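Local structure of LanC-like protein GCR2 (Arabidopsis thaliana, 3T33) at residues L298-A301 / A302-Y305; G238-N241 / V242-H245; F343-L346 / Y347-T350; A408-P411 / G412-L415; E309-E312 / A313-A317. The protein may play a role in abscisic acid signalling and binds a zinc ion, as a member of the LanC-like family. One frame throughout, in Å; residues are numbered along the deposited sequence.

Contact 1 (L298-A301 / A302-Y305); sequences LVKA and AQVY
Lys-300 lays the end of its aliphatic chain over Val-304, one turn further along helix 291-305, a helix of the alpha/alpha toroid that LanC-like proteins form. With CG anti to the backbone N (chi1 172°) and a bend at chi2 (70°), the lysine chain runs toward the helix end and crosses the valine at a slant. Its CE is tightly packed, 3.5 Å from Val-304 CG2, and NZ is scarcely farther off. The same methyl lies beside its own backbone N and therefore also sits 3.2 Å from Lys-300 O. Beneath these side chains run regular i to i+4 bonds: Ala-302 N reaches Leu-298 O at a short 2.6 Å, and Tyr-305 N reaches Ala-301 O at 2.8 Å. Val-304 N is shared, bonding to Lys-300 O and more weakly to Ala-301 O. Neighbouring helices cover different flanks of the turn. Leu-298 meets helix 308-324, Val-299 and Gln-303 meet helix 336-350, and Lys-300 touches Met-244 of helix 236-244. Tyr-305 folds back over the preceding turn, with CB 3.4 Å from Ala-301 O and CD2 4.2 Å from Ala-301 CB. One face of its ring is touched by Val-304 CG1, which stands 3.4 Å above the plane and is displaced toward the rim.

Contact 2 (G238-N241 / V242-H245); sequences GIMN and VLMH
Met-244 leaves its backbone with CG beside the N (chi1 -62°), runs straight at chi2 and then bends at chi3 (-90°), a course that carries its methyl back over the preceding turn of helix 236-244. CE ends 3.8 Å from Asn-241 CA and 3.7 Å from Met-240 O. His-245 takes a similar first torsion (chi1 -74°), which swings its imidazole round to the carbonyl of Asn-241. On another flank Leu-243 and Ile-239 lie side by side and point the same way, with CD1 of the leucine 4.2 Å from CG2 of the isoleucine; both rest on helix 195-212. The helix also packs against helices 174-188 and 291-305 of the LanC-like alpha/alpha toroid, and its Gly-238 lies about 10 Å from the side chain of the zinc ligand Cys-288. Val-242 N bonds to Gly-238 O at 3.1 Å. The i to i+4 bond of Met-244 N to Met-240 O (2.8 Å) is followed by an i to i+3 bond, His-245 N to Val-242 O. Asn-241 O receives a weak bond from Met-244 N, and His-245 CD2 comes to it at 3.0 Å with the oxygen at the edge of the ring, near its plane. Because ring C-H groups of imidazole are mildly acidic, this approach is consistent with a C-H...O contact that supplements the weak N-H bond at this turn.

Contact 3 (F343-L346 / Y347-T350); sequences FLSL and YRLT
The C-terminal turn of helix 336-350 is fastened by Thr-350, which bonds twice to the carbonyl oxygen of Leu-346. Thr-350 N reaches Leu-346 O at 2.7 Å. Thr-350 OG1, placed between its backbone N and carbonyl carbon (chi1 59°), gives a second bond of 2.8 Å to Leu-346 O from 47° above the carbonyl plane. The hydroxyl is also bonded to Asn-352 N, just past the helix. On another side, Arg-348 starts back along the helix, its CG only 3.1 Å from Leu-344 O. A bend at chi3 (-72°) then turns the guanidinium toward Ser-345, leaving NH2 3.4 Å from Ser-345 OG. Both groups are bonded to Glu-414 OE2, by a salt bridge from the arginine and a probable hydrogen bond with the serine, so one carboxylate oxygen gathers them. Around this turn, Ser-345 leans on helix 291-305 and Leu-346 touches Ala-314 of helix 308-324. Leu-346 and Thr-350 meet Tyr-355 of helix 353-375, and Phe-343 meets Phe-362 of the same helix edge-to-face.

Contact 4 (A408-P411 / G412-L415); sequences ALFP and GYEL
Phe-410 O is gripped by two backbone N-H groups from the far side of a tight turn. Glu-414 N lies 3.0 Å from Phe-410 O, in the carbonyl plane and on a lone pair. Tyr-413 N reaches Phe-410 O at the same distance but from 41° above that plane. The carboxylate of Glu-414 returns the bond: its OE1 accepts from Phe-410 N at 2.9 Å through the anti lone pair, almost straight (174°). The other oxygen, OE2, is engaged by Arg-348 and Ser-345, so the buried carboxylate is well supplied with donors and probably stays ionised. Side chains also meet between the two arms. Phe-410 CD1 meets Tyr-413 CB at 3.4 Å, and Leu-409 CD2 lies 3.7 Å from Glu-414 CB. Trp-287 joins the two aromatics, stacking on the Phe-410 ring and meeting Tyr-413 edge-to-face, while Tyr-413 OH bonds to Thr-297. The Phe-410 side chain is about 6 Å from that of the zinc ligand Cys-333. Pro-411 and Gly-412, the latter with a positive phi of 73°, have the backbone angles of a type II beta turn, which here folds the C-terminal tail back beside the zinc site.

Contact 5 (E309-E312 / A313-A317); sequences EFVE and AAMEA
Along helix 308-324, four successive i to i+4 bonds run from Glu-309 O through Glu-312 O to the N-H groups of Ala-313 to Glu-316, the straightest from Ala-314 N to Phe-310 O at 2.8 Å. Met-315 carries most of the side-chain contact. It lies alongside Val-311, pointing the same way, and its bend at chi3 (-48°) turns the methyl back toward the previous turn. There CE rests 4.0 Å from Val-311 CG1 and 4.1 Å from Glu-312 CG, touching both residues at once. Glu-316 starts beside its own backbone N (chi1 -70°), which sets its CG 3.1 Å from Glu-312 O. The charged ends of these two glutamates stay apart, Glu-312 OE1 and Glu-316 OE1 being 5.0 Å from each other. Their like charges are probably eased by separate partners: Glu-316 OE2 forms a salt bridge with Arg-267, while Glu-312 OE2 makes a long, weak ion pair with Lys-308. Ala-313 meets Leu-298 of helix 291-305 and Ile-264 of helix 250-265, and Phe-310 reaches the same two helices. Ala-313 and Phe-310 thus face the neighbouring helices, while Val-311, Glu-312 and Met-315 are partly exposed, consistent with a helix of the outer layer of the LanC-like alpha/alpha toroid.

Overall arrangement
From the N terminus the order is contact 2, contact 1, contact 5, contact 3 and contact 4. All are local and in series, so none nests in or crosses another; four span turns of single helices, and contact 4 closes a beta turn at the C terminus. Contact 1 is flanked by three of the others: Met-244 of contact 2, Phe-310 of contact 5 and Ser-345 of contact 3 all pack on helix 291-305. Contacts 3 and 5 touch through Leu-346. Contact 4 brings the tail between helices 236-244 and 336-350, Leu-415 touching His-245 and Glu-414 binding Arg-348, and thereby joins the chain end to the zinc-bearing centre of the toroid.

Contact 1 (L298-A301 / A302-Y305)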
loop_
_atom_site.group_PDB
_atom_site.type_symbol
_atom_site.label_atom_id
_atom_site.label_comp_id
_atom_site.label_asym_id
_atom_site.label_seq_id
_atom_site.Cartn_x
_atom_site.Cartn_y
_atom_site.Cartn_z
ATOM N N LEU A 298 -1.834 -0.901 -12.457
ATOM C CA LEU A 298 -2.127 -0.278 -13.780
ATOM C C LEU A 298 -1.803 1.229 -13.730
ATOM O O LEU A 298 -1.268 1.796 -14.672
ATOM C CB LEU A 298 -3.567 -0.530 -14.189
ATOM C CG LEU A 298 -3.768 -2.026 -14.477
ATOM C CD1 LEU A 298 -5.206 -2.286 -14.720
ATOM C CD2 LEU A 298 -2.918 -2.401 -15.718
ATOM N N VAL A 299 -2.045 1.872 -12.599
ATOM C CA VAL A 299 -1.684 3.299 -12.524
ATOM C C VAL A 299 -0.239 3.445 -12.823
ATOM O O VAL A 299 0.135 4.334 -13.621
ATOM C CB VAL A 299 -2.038 3.984 -11.162
ATOM C CG1 VAL A 299 -1.208 5.284 -10.947
ATOM C CG2 VAL A 299 -3.507 4.276 -11.102
ATOM N N LYS A 300 0.584 2.578 -12.213
ATOM C CA LYS A 300 2.045 2.596 -12.460
ATOM C C LYS A 300 2.351 2.233 -13.928
ATOM O O LYS A 300 3.135 2.887 -14.604
ATOM C CB LYS A 300 2.783 1.654 -11.484
ATOM C CG LYS A 300 4.232 1.474 -11.777
ATOM C CD LYS A 300 5.016 2.717 -11.494
ATOM C CE LYS A 300 6.427 2.489 -11.802
ATOM N NZ LYS A 300 7.218 3.776 -11.839
ATOM N N ALA A 301 1.724 1.201 -14.442
ATOM C CA ALA A 301 1.911 0.917 -15.893
ATOM C C ALA A 301 1.589 2.191 -16.678
ATOM O O ALA A 301 2.385 2.647 -17.514
ATOM C CB ALA A 301 1.033 -0.214 -16.323
ATOM N N ALA A 302 0.459 2.813 -16.360
ATOM C CA ALA A 302 0.053 4.000 -17.082
ATOM C C ALA A 302 1.092 5.081 -17.061
ATOM O O ALA A 302 1.312 5.704 -18.086
ATOM C CB ALA A 302 -1.259 4.536 -16.544
ATOM N N GLN A 303 1.715 5.336 -15.901
ATOM C CA GLN A 303 2.751 6.403 -15.772
ATOM C C GLN A 303 4.023 6.094 -16.559
ATOM O O GLN A 303 4.688 6.994 -17.056
ATOM C CB GLN A 303 3.149 6.662 -14.303
ATOM C CG GLN A 303 2.352 7.742 -13.546
ATOM C CD GLN A 303 2.474 7.633 -11.988
ATOM O OE1 GLN A 303 3.182 6.745 -11.458
ATOM N NE2 GLN A 303 1.759 8.523 -11.256
ATOM N N VAL A 304 4.391 4.825 -16.616
ATOM C CA VAL A 304 5.665 4.437 -17.223
ATOM C C VAL A 304 5.506 4.293 -18.725
ATOM O O VAL A 304 6.391 4.686 -19.498
ATOM C CB VAL A 304 6.174 3.035 -16.736
ATOM C CG1 VAL A 304 7.556 2.766 -17.314
ATOM C CG2 VAL A 304 6.231 2.955 -15.265
ATOM N N TYR A 305 4.388 3.691 -19.124
ATOM C CA TYR A 305 4.201 3.286 -20.531
ATOM C C TYR A 305 3.391 4.258 -21.355
ATOM O O TYR A 305 3.622 4.395 -22.559
ATOM C CB TYR A 305 3.677 1.860 -20.609
ATOM C CG TYR A 305 4.688 0.959 -19.933
ATOM C CD1 TYR A 305 6.049 1.114 -20.220
ATOM C CD2 TYR A 305 4.308 -0.022 -18.987
ATOM C CE1 TYR A 305 7.013 0.322 -19.610
ATOM C CE2 TYR A 305 5.294 -0.863 -18.349
ATOM C CZ TYR A 305 6.638 -0.662 -18.675
ATOM O OH TYR A 305 7.648 -1.406 -18.092
#

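Contact 2 (G238-N241 / V242-H245)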
loop_
_atom_site.group_PDB
_atom_site.type_symbol
_atom_site.label_atom_id
_atom_site.label_comp_id
_atom_site.label_asym_id
_atom_site.label_seq_id
_atom_site.Cartn_x
_atom_site.Cartn_y
_atom_site.Cartn_z
ATOM N N GLY A 238 1.680 -7.511 -8.048
ATOM C CA GLY A 238 2.749 -7.109 -7.133
ATOM C C GLY A 238 4.113 -7.309 -7.721
ATOM O O GLY A 238 5.044 -6.500 -7.521
ATOM N N ILE A 239 4.262 -8.412 -8.445
ATOM C CA ILE A 239 5.520 -8.670 -9.165
ATOM C C ILE A 239 5.754 -7.705 -10.312
ATOM O O ILE A 239 6.846 -7.172 -10.437
ATOM C CB ILE A 239 5.567 -10.143 -9.703
ATOM C CG1 ILE A 239 5.359 -11.124 -8.506
ATOM C CG2 ILE A 239 6.904 -10.386 -10.395
ATOM C CD1 ILE A 239 5.174 -12.614 -8.885
ATOM N N MET A 240 4.767 -7.518 -11.184
ATOM C CA MET A 240 4.911 -6.557 -12.296
ATOM C C MET A 240 5.207 -5.155 -11.757
ATOM O O MET A 240 6.118 -4.456 -12.243
ATOM C CB MET A 240 3.616 -6.527 -13.113
ATOM C CG MET A 240 3.272 -7.909 -13.705
ATOM S SD MET A 240 4.630 -8.673 -14.629
ATOM C CE MET A 240 4.788 -10.215 -13.619
ATOM N N ASN A 241 4.465 -4.798 -10.706
ATOM C CA ASN A 241 4.602 -3.508 -10.037
ATOM C C ASN A 241 6.053 -3.291 -9.689
ATOM O O ASN A 241 6.672 -2.334 -10.178
ATOM C CB ASN A 241 3.698 -3.382 -8.798
ATOM C CG ASN A 241 3.784 -2.000 -8.144
ATOM O OD1 ASN A 241 4.281 -1.835 -7.031
ATOM N ND2 ASN A 241 3.275 -1.029 -8.818
ATOM N N VAL A 242 6.636 -4.223 -8.941
ATOM C CA VAL A 242 8.060 -4.079 -8.580
ATOM C C VAL A 242 8.946 -3.978 -9.823
ATOM O O VAL A 242 9.919 -3.212 -9.848
ATOM C CB VAL A 242 8.589 -5.248 -7.661
ATOM C CG1 VAL A 242 9.893 -4.836 -7.023
ATOM C CG2 VAL A 242 7.604 -5.525 -6.520
ATOM N N LEU A 243 8.641 -4.783 -10.846
ATOM C CA LEU A 243 9.492 -4.798 -12.003
ATOM C C LEU A 243 9.452 -3.458 -12.685
ATOM O O LEU A 243 10.479 -2.982 -13.138
ATOM C CB LEU A 243 9.109 -5.938 -12.952
ATOM C CG LEU A 243 9.430 -7.353 -12.424
ATOM C CD1 LEU A 243 8.868 -8.314 -13.426
ATOM C CD2 LEU A 243 10.976 -7.598 -12.188
ATOM N N MET A 244 8.294 -2.790 -12.696
ATOM C CA MET A 244 8.229 -1.483 -13.378
ATOM C C MET A 244 9.062 -0.438 -12.716
ATOM O O MET A 244 9.314 0.608 -13.299
ATOM C CB MET A 244 6.800 -0.993 -13.564
ATOM C CG MET A 244 6.031 -1.974 -14.453
ATOM S SD MET A 244 4.364 -1.424 -14.793
ATOM C CE MET A 244 3.464 -2.185 -13.424
ATOM N N HIS A 245 9.502 -0.719 -11.496
ATOM C CA HIS A 245 10.278 0.255 -10.764
ATOM C C HIS A 245 11.767 0.156 -11.011
ATOM O O HIS A 245 12.512 0.937 -10.397
ATOM C CB HIS A 245 9.955 0.214 -9.294
ATOM C CG HIS A 245 8.631 0.813 -8.958
ATOM N ND1 HIS A 245 8.441 2.177 -8.807
ATOM C CD2 HIS A 245 7.422 0.250 -8.785
ATOM C CE1 HIS A 245 7.172 2.421 -8.547
ATOM N NE2 HIS A 245 6.528 1.271 -8.530
#

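Contact 3 (F343-L346 / Y347-T350)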
loop_
_atom_site.group_PDB
_atom_site.type_symbol
_atom_site.label_atom_id
_atom_site.label_comp_id
_atom_site.label_asym_id
_atom_site.label_seq_id
_atom_site.Cartn_x
_atom_site.Cartn_y
_atom_site.Cartn_z
ATOM N N PHE A 343 -7.973 5.781 -5.147
ATOM C CA PHE A 343 -8.341 7.126 -5.618
ATOM C C PHE A 343 -7.219 8.120 -5.626
ATOM O O PHE A 343 -7.054 8.853 -6.570
ATOM C CB PHE A 343 -9.585 7.606 -4.860
ATOM C CG PHE A 343 -10.660 6.562 -4.831
ATOM C CD1 PHE A 343 -11.084 5.981 -6.025
ATOM C CD2 PHE A 343 -11.200 6.119 -3.629
ATOM C CE1 PHE A 343 -12.094 5.028 -6.027
ATOM C CE2 PHE A 343 -12.195 5.176 -3.604
ATOM C CZ PHE A 343 -12.636 4.592 -4.799
ATOM N N LEU A 344 -6.427 8.125 -4.569
ATOM C CA LEU A 344 -5.171 8.867 -4.500
ATOM C C LEU A 344 -4.256 8.526 -5.640
ATOM O O LEU A 344 -3.607 9.413 -6.190
ATOM C CB LEU A 344 -4.425 8.556 -3.212
ATOM C CG LEU A 344 -5.203 9.101 -2.033
ATOM C CD1 LEU A 344 -4.486 8.676 -0.714
ATOM C CD2 LEU A 344 -5.368 10.634 -2.089
ATOM N N SER A 345 -4.212 7.277 -6.033
ATOM C CA SER A 345 -3.320 6.923 -7.121
ATOM C C SER A 345 -3.815 7.487 -8.460
ATOM O O SER A 345 -3.025 7.888 -9.310
ATOM C CB SER A 345 -3.162 5.378 -7.237
ATOM O OG SER A 345 -1.899 5.052 -7.872
ATOM N N LEU A 346 -5.134 7.487 -8.639
ATOM C CA LEU A 346 -5.756 7.920 -9.910
ATOM C C LEU A 346 -5.629 9.463 -9.992
ATOM O O LEU A 346 -5.279 10.042 -11.041
ATOM C CB LEU A 346 -7.220 7.449 -9.950
ATOM C CG LEU A 346 -7.304 5.966 -10.316
ATOM C CD1 LEU A 346 -8.638 5.385 -9.951
ATOM C CD2 LEU A 346 -7.036 5.841 -11.806
ATOM N N TYR A 347 -5.738 10.073 -8.822
ATOM C CA TYR A 347 -5.551 11.503 -8.681
ATOM C C TYR A 347 -4.135 11.915 -8.959
ATOM O O TYR A 347 -3.925 12.856 -9.701
ATOM C CB TYR A 347 -5.970 11.966 -7.269
ATOM C CG TYR A 347 -5.786 13.446 -7.024
ATOM C CD1 TYR A 347 -6.435 14.430 -7.843
ATOM C CD2 TYR A 347 -4.971 13.895 -5.977
ATOM C CE1 TYR A 347 -6.262 15.804 -7.579
ATOM C CE2 TYR A 347 -4.818 15.277 -5.706
ATOM C CZ TYR A 347 -5.473 16.207 -6.515
ATOM O OH TYR A 347 -5.284 17.536 -6.256
ATOM N N ARG A 348 -3.146 11.216 -8.398
ATOM C CA ARG A 348 -1.777 11.489 -8.786
ATOM C C ARG A 348 -1.580 11.389 -10.294
ATOM O O ARG A 348 -0.879 12.213 -10.866
ATOM C CB ARG A 348 -0.792 10.548 -8.119
ATOM C CG ARG A 348 -0.713 10.588 -6.572
ATOM C CD ARG A 348 0.621 9.922 -6.079
ATOM N NE ARG A 348 0.534 8.480 -6.270
ATOM C CZ ARG A 348 1.310 7.798 -7.084
ATOM N NH1 ARG A 348 2.293 8.387 -7.734
ATOM N NH2 ARG A 348 1.109 6.501 -7.215
ATOM N N LEU A 349 -2.178 10.383 -10.925
ATOM C CA LEU A 349 -1.968 10.146 -12.350
ATOM C C LEU A 349 -2.722 11.190 -13.253
ATOM O O LEU A 349 -2.155 11.644 -14.213
ATOM C CB LEU A 349 -2.431 8.747 -12.711
ATOM C CG LEU A 349 -2.461 8.420 -14.187
ATOM C CD1 LEU A 349 -1.037 8.226 -14.729
ATOM C CD2 LEU A 349 -3.352 7.205 -14.501
ATOM N N THR A 350 -3.983 11.554 -12.921
ATOM C CA THR A 350 -4.818 12.377 -13.817
ATOM C C THR A 350 -4.918 13.865 -13.440
ATOM O O THR A 350 -5.272 14.719 -14.299
ATOM C CB THR A 350 -6.230 11.808 -13.921
ATOM O OG1 THR A 350 -6.834 11.759 -12.624
ATOM C CG2 THR A 350 -6.199 10.379 -14.460
#

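Contact 4 (A408-P411 / G412-L415)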
loop_
_atom_site.group_PDB
_atom_site.type_symbol
_atom_site.label_atom_id
_atom_site.label_comp_id
_atom_site.label_asym_id
_atom_site.label_seq_id
_atom_site.Cartn_x
_atom_site.Cartn_y
_atom_site.Cartn_z
ATOM N N ALA A 408 1.101 10.957 -1.632
ATOM C CA ALA A 408 0.644 9.736 -0.959
ATOM C C ALA A 408 0.958 8.478 -1.732
ATOM O O ALA A 408 0.595 8.386 -2.893
ATOM C CB ALA A 408 -0.824 9.792 -0.730
ATOM N N LEU A 409 1.658 7.554 -1.065
ATOM C CA LEU A 409 2.058 6.226 -1.589
ATOM C C LEU A 409 1.549 5.041 -0.739
ATOM O O LEU A 409 1.825 5.030 0.432
ATOM C CB LEU A 409 3.578 6.161 -1.662
ATOM C CG LEU A 409 4.167 7.226 -2.606
ATOM C CD1 LEU A 409 5.743 7.329 -2.462
ATOM C CD2 LEU A 409 3.782 6.980 -4.080
ATOM N N PHE A 410 0.819 4.061 -1.322
ATOM C CA PHE A 410 0.368 2.880 -0.547
ATOM C C PHE A 410 1.625 2.229 0.134
ATOM O O PHE A 410 2.596 1.938 -0.534
ATOM C CB PHE A 410 -0.363 1.890 -1.440
ATOM C CG PHE A 410 -0.988 0.705 -0.702
ATOM C CD1 PHE A 410 -0.218 -0.321 -0.179
ATOM C CD2 PHE A 410 -2.351 0.594 -0.595
ATOM C CE1 PHE A 410 -0.822 -1.436 0.473
ATOM C CE2 PHE A 410 -2.941 -0.496 0.071
ATOM C CZ PHE A 410 -2.147 -1.506 0.599
ATOM N N PRO A 411 1.614 2.097 1.479
ATOM C CA PRO A 411 2.827 1.670 2.233
ATOM C C PRO A 411 3.289 0.270 1.778
ATOM O O PRO A 411 2.470 -0.673 1.682
ATOM C CB PRO A 411 2.355 1.641 3.683
ATOM C CG PRO A 411 0.870 1.400 3.596
ATOM C CD PRO A 411 0.384 2.017 2.279
ATOM N N GLY A 412 4.563 0.132 1.437
ATOM C CA GLY A 412 5.046 -1.172 1.024
ATOM C C GLY A 412 4.580 -1.595 -0.370
ATOM O O GLY A 412 4.793 -2.735 -0.765
ATOM N N TYR A 413 3.951 -0.674 -1.110
ATOM C CA TYR A 413 3.515 -0.990 -2.458
ATOM C C TYR A 413 3.975 0.030 -3.498
ATOM O O TYR A 413 4.744 -0.277 -4.421
ATOM C CB TYR A 413 2.011 -1.219 -2.555
ATOM C CG TYR A 413 1.660 -2.084 -3.784
ATOM C CD1 TYR A 413 1.989 -3.479 -3.805
ATOM C CD2 TYR A 413 1.061 -1.526 -4.922
ATOM C CE1 TYR A 413 1.670 -4.306 -4.911
ATOM C CE2 TYR A 413 0.722 -2.334 -6.057
ATOM C CZ TYR A 413 1.044 -3.716 -6.048
ATOM O OH TYR A 413 0.781 -4.500 -7.163
ATOM N N GLU A 414 3.532 1.264 -3.338
ATOM C CA GLU A 414 3.950 2.319 -4.266
ATOM C C GLU A 414 5.251 2.984 -3.890
ATOM O O GLU A 414 5.563 3.279 -2.744
ATOM C CB GLU A 414 2.822 3.381 -4.407
ATOM C CG GLU A 414 1.574 2.824 -5.004
ATOM C CD GLU A 414 0.441 3.836 -5.108
ATOM O OE1 GLU A 414 -0.058 4.284 -4.040
ATOM O OE2 GLU A 414 0.051 4.169 -6.260
ATOM N N LEU A 415 6.015 3.249 -4.890
ATOM C CA LEU A 415 7.232 3.945 -4.734
ATOM C C LEU A 415 7.059 5.217 -5.577
ATOM O O LEU A 415 7.963 6.003 -5.598
ATOM C CB LEU A 415 8.336 3.066 -5.332
ATOM C CG LEU A 415 9.446 2.368 -4.558
ATOM C CD1 LEU A 415 9.570 2.689 -3.050
ATOM C CD2 LEU A 415 9.490 0.911 -4.866
#

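Contact 5 (E309-E312 / A313-A317)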
loop_
_atom_site.group_PDB
_atom_site.type_symbol
_atom_site.label_atom_id
_atom_site.label_comp_id
_atom_site.label_asym_id
_atom_site.label_seq_id
_atom_site.Cartn_x
_atom_site.Cartn_y
_atom_site.Cartn_z
ATOM N N GLU A 309 -4.648 1.833 -23.193
ATOM C CA GLU A 309 -5.141 0.596 -22.584
ATOM C C GLU A 309 -5.039 0.618 -21.049
ATOM O O GLU A 309 -5.937 0.128 -20.380
ATOM C CB GLU A 309 -4.373 -0.619 -23.114
ATOM C CG GLU A 309 -4.930 -1.986 -22.598
ATOM C CD GLU A 309 -4.038 -3.185 -22.947
ATOM O OE1 GLU A 309 -2.885 -2.968 -23.397
ATOM O OE2 GLU A 309 -4.503 -4.341 -22.759
ATOM N N PHE A 310 -3.932 1.170 -20.534
ATOM C CA PHE A 310 -3.557 1.089 -19.123
ATOM C C PHE A 310 -4.291 2.179 -18.379
ATOM O O PHE A 310 -4.997 1.869 -17.436
ATOM C CB PHE A 310 -2.013 1.215 -18.908
ATOM C CG PHE A 310 -1.201 -0.009 -19.376
ATOM C CD1 PHE A 310 -1.758 -1.289 -19.397
ATOM C CD2 PHE A 310 0.124 0.140 -19.773
ATOM C CE1 PHE A 310 -1.036 -2.400 -19.846
ATOM C CE2 PHE A 310 0.861 -0.955 -20.203
ATOM C CZ PHE A 310 0.265 -2.242 -20.239
ATOM N N VAL A 311 -4.169 3.431 -18.849
ATOM C CA VAL A 311 -4.945 4.561 -18.339
ATOM C C VAL A 311 -6.419 4.167 -18.126
ATOM O O VAL A 311 -6.965 4.284 -17.018
ATOM C CB VAL A 311 -4.885 5.773 -19.313
ATOM C CG1 VAL A 311 -5.627 6.973 -18.748
ATOM C CG2 VAL A 311 -3.493 6.186 -19.564
ATOM N N GLU A 312 -7.047 3.634 -19.169
ATOM C CA GLU A 312 -8.471 3.393 -19.117
ATOM C C GLU A 312 -8.785 2.235 -18.212
ATOM O O GLU A 312 -9.796 2.259 -17.489
ATOM C CB GLU A 312 -9.058 3.156 -20.531
ATOM C CG GLU A 312 -9.202 4.451 -21.396
ATOM C CD GLU A 312 -9.960 4.196 -22.729
ATOM O OE1 GLU A 312 -10.196 2.998 -23.075
ATOM O OE2 GLU A 312 -10.332 5.197 -23.420
ATOM N N ALA A 313 -7.916 1.223 -18.261
ATOM C CA ALA A 313 -8.074 0.054 -17.416
ATOM C C ALA A 313 -7.958 0.429 -15.923
ATOM O O ALA A 313 -8.739 -0.048 -15.090
ATOM C CB ALA A 313 -7.064 -1.015 -17.797
ATOM N N ALA A 314 -6.986 1.300 -15.616
ATOM C CA ALA A 314 -6.823 1.859 -14.253
ATOM C C ALA A 314 -8.094 2.568 -13.813
ATOM O O ALA A 314 -8.559 2.334 -12.697
ATOM C CB ALA A 314 -5.643 2.837 -14.181
ATOM N N MET A 315 -8.667 3.395 -14.706
ATOM C CA MET A 315 -9.876 4.145 -14.384
ATOM C C MET A 315 -10.990 3.196 -14.159
ATOM O O MET A 315 -11.784 3.376 -13.231
ATOM C CB MET A 315 -10.233 5.227 -15.442
ATOM C CG MET A 315 -9.269 6.465 -15.432
ATOM S SD MET A 315 -9.458 7.851 -16.656
ATOM C CE MET A 315 -9.614 6.974 -18.183
ATOM N N GLU A 316 -11.040 2.141 -14.952
ATOM C CA GLU A 316 -12.148 1.175 -14.823
ATOM C C GLU A 316 -12.077 0.359 -13.564
ATOM O O GLU A 316 -13.106 0.000 -12.986
ATOM C CB GLU A 316 -12.157 0.221 -16.024
ATOM C CG GLU A 316 -12.567 0.897 -17.302
ATOM C CD GLU A 316 -12.826 -0.116 -18.448
ATOM O OE1 GLU A 316 -12.361 0.161 -19.591
ATOM O OE2 GLU A 316 -13.486 -1.176 -18.205
ATOM N N ALA A 317 -10.852 0.004 -13.170
ATOM C CA ALA A 317 -10.606 -0.653 -11.892
ATOM C C ALA A 317 -11.039 0.286 -10.735
ATOM O O ALA A 317 -11.628 -0.161 -9.766
ATOM C CB ALA A 317 -9.125 -1.043 -11.774
#